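Local coordinates for endoglucanase (Uncultured bacterium, PDB 3X17), which hydrolyses internal beta-1,4-glucosidic bonds of cellulose as a family 9 glycoside hydrolase built from an Ig-like domain and an (alpha/alpha)6 barrel, at residues R117-A122 with T481-N486; Q203-G208 with V552-A557. All coordinates share one frame; numbering follows the deposited sequence.

Contact 1: R117-A122 with T481-N486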
loop_
_atom_site.group_PDB
_atom_site.type_symbol
_atom_site.label_atom_id
_atom_site.label_comp_id
_atom_site.label_asym_id
_atom_site.label_seq_id
_atom_site.Cartn_x
_atom_site.Cartn_y
_atom_site.Cartn_z
ATOM N N ARG A 117 -3.784 15.622 -3.374
ATOM C CA ARG A 117 -5.154 15.578 -2.887
ATOM C C ARG A 117 -5.997 14.656 -3.757
ATOM O O ARG A 117 -6.803 13.889 -3.253
ATOM C CB ARG A 117 -5.767 16.984 -2.834
ATOM C CG ARG A 117 -5.369 17.753 -1.576
ATOM C CD ARG A 117 -5.976 19.156 -1.528
ATOM N NE ARG A 117 -5.322 19.963 -0.501
ATOM C CZ ARG A 117 -5.255 21.292 -0.514
ATOM N NH1 ARG A 117 -5.808 21.987 -1.510
ATOM N NH2 ARG A 117 -4.615 21.924 0.466
ATOM N N ASP A 118 -5.819 14.754 -5.067
ATOM C CA ASP A 118 -6.535 13.902 -5.996
ATOM C C ASP A 118 -5.991 12.479 -5.990
ATOM O O ASP A 118 -6.750 11.540 -6.171
ATOM C CB ASP A 118 -6.474 14.479 -7.413
ATOM C CG ASP A 118 -7.099 15.859 -7.496
ATOM O OD1 ASP A 118 -8.249 16.025 -7.029
ATOM O OD2 ASP A 118 -6.371 16.795 -7.855
ATOM N N VAL A 119 -4.675 12.337 -5.869
ATOM C CA VAL A 119 -4.073 10.999 -5.749
ATOM C C VAL A 119 -4.612 10.291 -4.492
ATOM O O VAL A 119 -5.097 9.163 -4.567
ATOM C CB VAL A 119 -2.529 11.060 -5.664
ATOM C CG1 VAL A 119 -1.963 9.704 -5.312
ATOM C CG2 VAL A 119 -1.951 11.545 -6.956
ATOM N N LEU A 120 -4.465 10.939 -3.342
ATOM C CA LEU A 120 -5.045 10.455 -2.077
ATOM C C LEU A 120 -6.515 10.039 -2.221
ATOM O O LEU A 120 -6.906 8.960 -1.778
ATOM C CB LEU A 120 -4.928 11.521 -0.987
ATOM C CG LEU A 120 -5.444 11.149 0.400
ATOM C CD1 LEU A 120 -4.765 9.861 0.915
ATOM C CD2 LEU A 120 -5.248 12.322 1.405
ATOM N N TYR A 121 -7.327 10.916 -2.812
ATOM C CA TYR A 121 -8.746 10.637 -3.060
ATOM C C TYR A 121 -8.927 9.304 -3.794
ATOM O O TYR A 121 -9.725 8.469 -3.402
ATOM C CB TYR A 121 -9.358 11.773 -3.896
ATOM C CG TYR A 121 -10.813 11.576 -4.272
ATOM C CD1 TYR A 121 -11.832 11.886 -3.381
ATOM C CD2 TYR A 121 -11.173 11.137 -5.546
ATOM C CE1 TYR A 121 -13.177 11.699 -3.725
ATOM C CE2 TYR A 121 -12.524 10.982 -5.924
ATOM C CZ TYR A 121 -13.515 11.284 -5.007
ATOM O OH TYR A 121 -14.840 11.127 -5.346
ATOM N N ALA A 122 -8.224 9.147 -4.906
ATOM C CA ALA A 122 -8.481 8.026 -5.776
ATOM C C ALA A 122 -8.062 6.752 -5.030
ATOM O O ALA A 122 -8.744 5.721 -5.087
ATOM C CB ALA A 122 -7.664 8.180 -7.083
ATOM N N THR A 481 -4.323 2.764 -11.402
ATOM C CA THR A 481 -5.386 2.824 -12.410
ATOM C C THR A 481 -6.050 4.178 -12.404
ATOM O O THR A 481 -6.283 4.755 -11.327
ATOM C CB THR A 481 -6.453 1.753 -12.176
ATOM O OG1 THR A 481 -7.015 1.909 -10.871
ATOM C CG2 THR A 481 -5.828 0.380 -12.267
ATOM N N GLY A 482 -6.380 4.679 -13.595
ATOM C CA GLY A 482 -7.117 5.954 -13.705
ATOM C C GLY A 482 -6.290 7.204 -13.388
ATOM O O GLY A 482 -6.831 8.312 -13.373
ATOM N N LEU A 483 -4.988 7.035 -13.146
ATOM C CA LEU A 483 -4.095 8.158 -12.884
ATOM C C LEU A 483 -2.995 8.290 -13.924
ATOM O O LEU A 483 -2.408 7.295 -14.358
ATOM C CB LEU A 483 -3.476 8.056 -11.481
ATOM C CG LEU A 483 -4.443 8.056 -10.283
ATOM C CD1 LEU A 483 -3.700 8.074 -8.961
ATOM C CD2 LEU A 483 -5.477 9.201 -10.367
ATOM N N GLY A 484 -2.647 9.530 -14.248
ATOM C CA GLY A 484 -1.558 9.816 -15.186
ATOM C C GLY A 484 -1.971 9.501 -16.609
ATOM O O GLY A 484 -3.161 9.338 -16.898
ATOM N N SER A 485 -1.002 9.436 -17.514
ATOM C CA SER A 485 -1.351 9.310 -18.929
ATOM C C SER A 485 -1.130 7.920 -19.462
ATOM O O SER A 485 -1.637 7.606 -20.522
ATOM C CB SER A 485 -0.627 10.348 -19.793
ATOM O OG SER A 485 0.776 10.135 -19.764
ATOM N N ASN A 486 -0.387 7.086 -18.726
ATOM C CA ASN A 486 -0.148 5.692 -19.133
ATOM C C ASN A 486 -0.396 4.654 -18.006
ATOM O O ASN A 486 0.492 3.863 -17.667
ATOM C CB ASN A 486 1.267 5.521 -19.746
ATOM C CG ASN A 486 1.495 4.108 -20.320
ATOM O OD1 ASN A 486 0.536 3.391 -20.569
ATOM N ND2 ASN A 486 2.766 3.696 -20.485
#
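L483 reaches from a loop onto the flank of helix 115-130, one of the helices of the (alpha/alpha)6 barrel of this family 9 endoglucanase, and touches V119 and A122 there. The loop follows helix 456-469 and has no regular structure, and L483 is its only residue within 4.5 Å of 117-122. With CG beside the backbone N and anti to the carbonyl carbon (chi1 -60°), its isobutyl group points at the helix and its two methyls divide the work. V119 forms the buried side of the contact, shut off from solvent within the barrel domain. A122 and L483 itself are partly exposed and make the more open side, next to the exposed G482, yet the pair they form is the closer of the two. The rest of the loop is held by polar bonds of its own, with L483 O accepting from S478 OG and the backbone N of S485 and of N486 both bonded to OE1 of Q22. Even the packing itself is light, for L483 CD1 lies 4.4 Å from V119 CG1, while the other methyl, L483 CD2, sits 4.1 Å from A122 CB.

Contact 2: Q203-G208 with V552-A557; sequences QAFADG and VAAHFA. With CA (calcium ion), chain D.
F205 sets its CG beside the backbone N and anti to the carbonyl carbon (chi1 -68°), which carries the far end of the ring to helix 543-558, whereas D207 takes the other course, CG anti to the backbone N (chi1 -171°), and sends its carboxylate to a calcium ion. The ring of F205 meets A554 obliquely: A554 CB lies 3.8 Å from F205 CZ and 3.9 Å from F205 CE2. Beside it A204, in a short 3-10 turn after helix 184-200, rests its methyl on the helix, with A204 CB 4.3 Å from A557 CB. The distance from A204 CB to A554 O is 4.1 Å, mere packing, and that oxygen is hydrogen-bonded to S558 OG. Three alanines thus let the backbones come close, A204 CA and A554 CA being 6.2 Å apart. Away from the helix, D207 OD1 binds the calcium at 2.5 Å; N217, D221 and D224 complete the site with side chains, E214 and V219 with backbone oxygens. D207 OD2 is hydrogen-bonded to G218 N and OD1 to G216 N, which together help fix the turn of the carboxylate. One short segment of the (alpha/alpha)6 barrel domain therefore joins apolar packing to metal coordination: methyls and a ring set its start against the helix, and a calcium-carboxylate bond, probably the stronger restraint, holds its end.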
loop_
_atom_site.group_PDB
_atom_site.type_symbol
_atom_site.label_atom_id
_atom_site.label_comp_id
_atom_site.label_asym_id
_atom_site.label_seq_id
_atom_site.Cartn_x
_atom_site.Cartn_y
_atom_site.Cartn_z
ATOM N N GLN A 203 -5.360 16.257 8.871
ATOM C CA GLN A 203 -5.793 17.434 8.118
ATOM C C GLN A 203 -5.965 17.113 6.618
ATOM O O GLN A 203 -6.709 17.803 5.909
ATOM C CB GLN A 203 -4.853 18.642 8.354
ATOM C CG GLN A 203 -3.398 18.452 7.883
ATOM C CD GLN A 203 -2.578 17.472 8.756
ATOM O OE1 GLN A 203 -3.113 16.792 9.630
ATOM N NE2 GLN A 203 -1.270 17.429 8.526
ATOM N N ALA A 204 -5.414 15.978 6.176
ATOM C CA ALA A 204 -5.702 15.513 4.811
ATOM C C ALA A 204 -7.045 14.773 4.668
ATOM O O ALA A 204 -7.507 14.526 3.567
ATOM C CB ALA A 204 -4.557 14.688 4.264
ATOM N N PHE A 205 -7.741 14.549 5.771
ATOM C CA PHE A 205 -8.887 13.636 5.753
ATOM C C PHE A 205 -10.136 14.255 6.398
ATOM O O PHE A 205 -10.237 14.312 7.627
ATOM C CB PHE A 205 -8.535 12.360 6.524
ATOM C CG PHE A 205 -7.487 11.516 5.872
ATOM C CD1 PHE A 205 -7.794 10.730 4.777
ATOM C CD2 PHE A 205 -6.223 11.413 6.434
ATOM C CE1 PHE A 205 -6.828 9.892 4.206
ATOM C CE2 PHE A 205 -5.259 10.593 5.869
ATOM C CZ PHE A 205 -5.581 9.795 4.792
ATOM N N ALA A 206 -11.153 14.545 5.599
ATOM C CA ALA A 206 -12.374 15.124 6.140
ATOM C C ALA A 206 -13.596 14.203 6.051
ATOM O O ALA A 206 -13.670 13.329 5.190
ATOM C CB ALA A 206 -12.660 16.499 5.470
ATOM N N ASP A 207 -14.594 14.471 6.887
ATOM C CA ASP A 207 -15.954 14.006 6.616
ATOM C C ASP A 207 -16.350 14.450 5.212
ATOM O O ASP A 207 -16.061 15.584 4.806
ATOM C CB ASP A 207 -16.933 14.555 7.668
ATOM C CG ASP A 207 -18.311 13.924 7.570
ATOM O OD1 ASP A 207 -18.469 12.891 6.894
ATOM O OD2 ASP A 207 -19.261 14.482 8.155
ATOM N N GLY A 208 -16.911 13.515 4.444
ATOM C CA GLY A 208 -17.423 13.784 3.102
ATOM C C GLY A 208 -16.351 13.762 2.039
ATOM O O GLY A 208 -16.657 13.788 0.854
ATOM N N VAL A 552 1.676 7.425 2.035
ATOM C CA VAL A 552 2.690 8.321 1.508
ATOM C C VAL A 552 2.045 9.519 0.811
ATOM O O VAL A 552 2.461 10.664 1.017
ATOM C CB VAL A 552 3.726 7.593 0.605
ATOM C CG1 VAL A 552 4.795 8.565 0.139
ATOM C CG2 VAL A 552 4.391 6.475 1.388
ATOM N N ALA A 553 0.915 9.270 0.153
ATOM C CA ALA A 553 0.198 10.316 -0.539
ATOM C C ALA A 553 -0.340 11.322 0.483
ATOM O O ALA A 553 -0.317 12.552 0.239
ATOM C CB ALA A 553 -0.938 9.731 -1.359
ATOM N N ALA A 554 -0.823 10.810 1.614
ATOM C CA ALA A 554 -1.382 11.691 2.645
ATOM C C ALA A 554 -0.306 12.630 3.234
ATOM O O ALA A 554 -0.577 13.803 3.492
ATOM C CB ALA A 554 -2.056 10.884 3.744
ATOM N N HIS A 555 0.918 12.130 3.394
ATOM C CA HIS A 555 2.030 12.984 3.784
ATOM C C HIS A 555 2.183 14.200 2.852
ATOM O O HIS A 555 2.318 15.336 3.306
ATOM C CB HIS A 555 3.341 12.204 3.850
ATOM C CG HIS A 555 4.510 13.048 4.280
ATOM N ND1 HIS A 555 4.920 13.142 5.596
ATOM C CD2 HIS A 555 5.308 13.888 3.575
ATOM C CE1 HIS A 555 5.929 13.993 5.677
ATOM N NE2 HIS A 555 6.183 14.461 4.468
ATOM N N PHE A 556 2.133 13.973 1.548
ATOM C CA PHE A 556 2.366 15.061 0.630
ATOM C C PHE A 556 1.114 15.870 0.280
ATOM O O PHE A 556 1.222 16.955 -0.283
ATOM C CB PHE A 556 3.102 14.552 -0.601
ATOM C CG PHE A 556 4.526 14.158 -0.317
ATOM C CD1 PHE A 556 5.489 15.129 -0.111
ATOM C CD2 PHE A 556 4.865 12.833 -0.084
ATOM C CE1 PHE A 556 6.802 14.777 0.169
ATOM C CE2 PHE A 556 6.165 12.474 0.190
ATOM C CZ PHE A 556 7.151 13.460 0.292
ATOM N N ALA A 557 -0.054 15.407 0.711
ATOM C CA ALA A 557 -1.296 16.147 0.512
ATOM C C ALA A 557 -1.486 17.156 1.635
ATOM O O ALA A 557 -2.315 18.044 1.531
ATOM C CB ALA A 557 -2.483 15.208 0.490
HETATM CA CA CA D . -18.068 10.436 7.142
#

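In the fold
Both contacts are partly buried joins between a loop and a barrel helix, and they meet through helix 115-130. L120, on the same helix as V119 and A122, which receive the loop in contact 1, faces the other way and packs on A204, F205 and A554 of contact 2, with L120 CD2 3.8 Å from A204 CB; V119 likewise reaches A553 of helix 543-558. Helix 115-130 thus lies between them, taking the loop 481-486 on one flank and contact 2 on another, their centres about 14 Å apart. Each buries a modest, almost wholly apolar surface. They differ in what holds their loops: polar bonds, some to Q22, secure 481-486, whereas a calcium ion ties down the far end of 203-208.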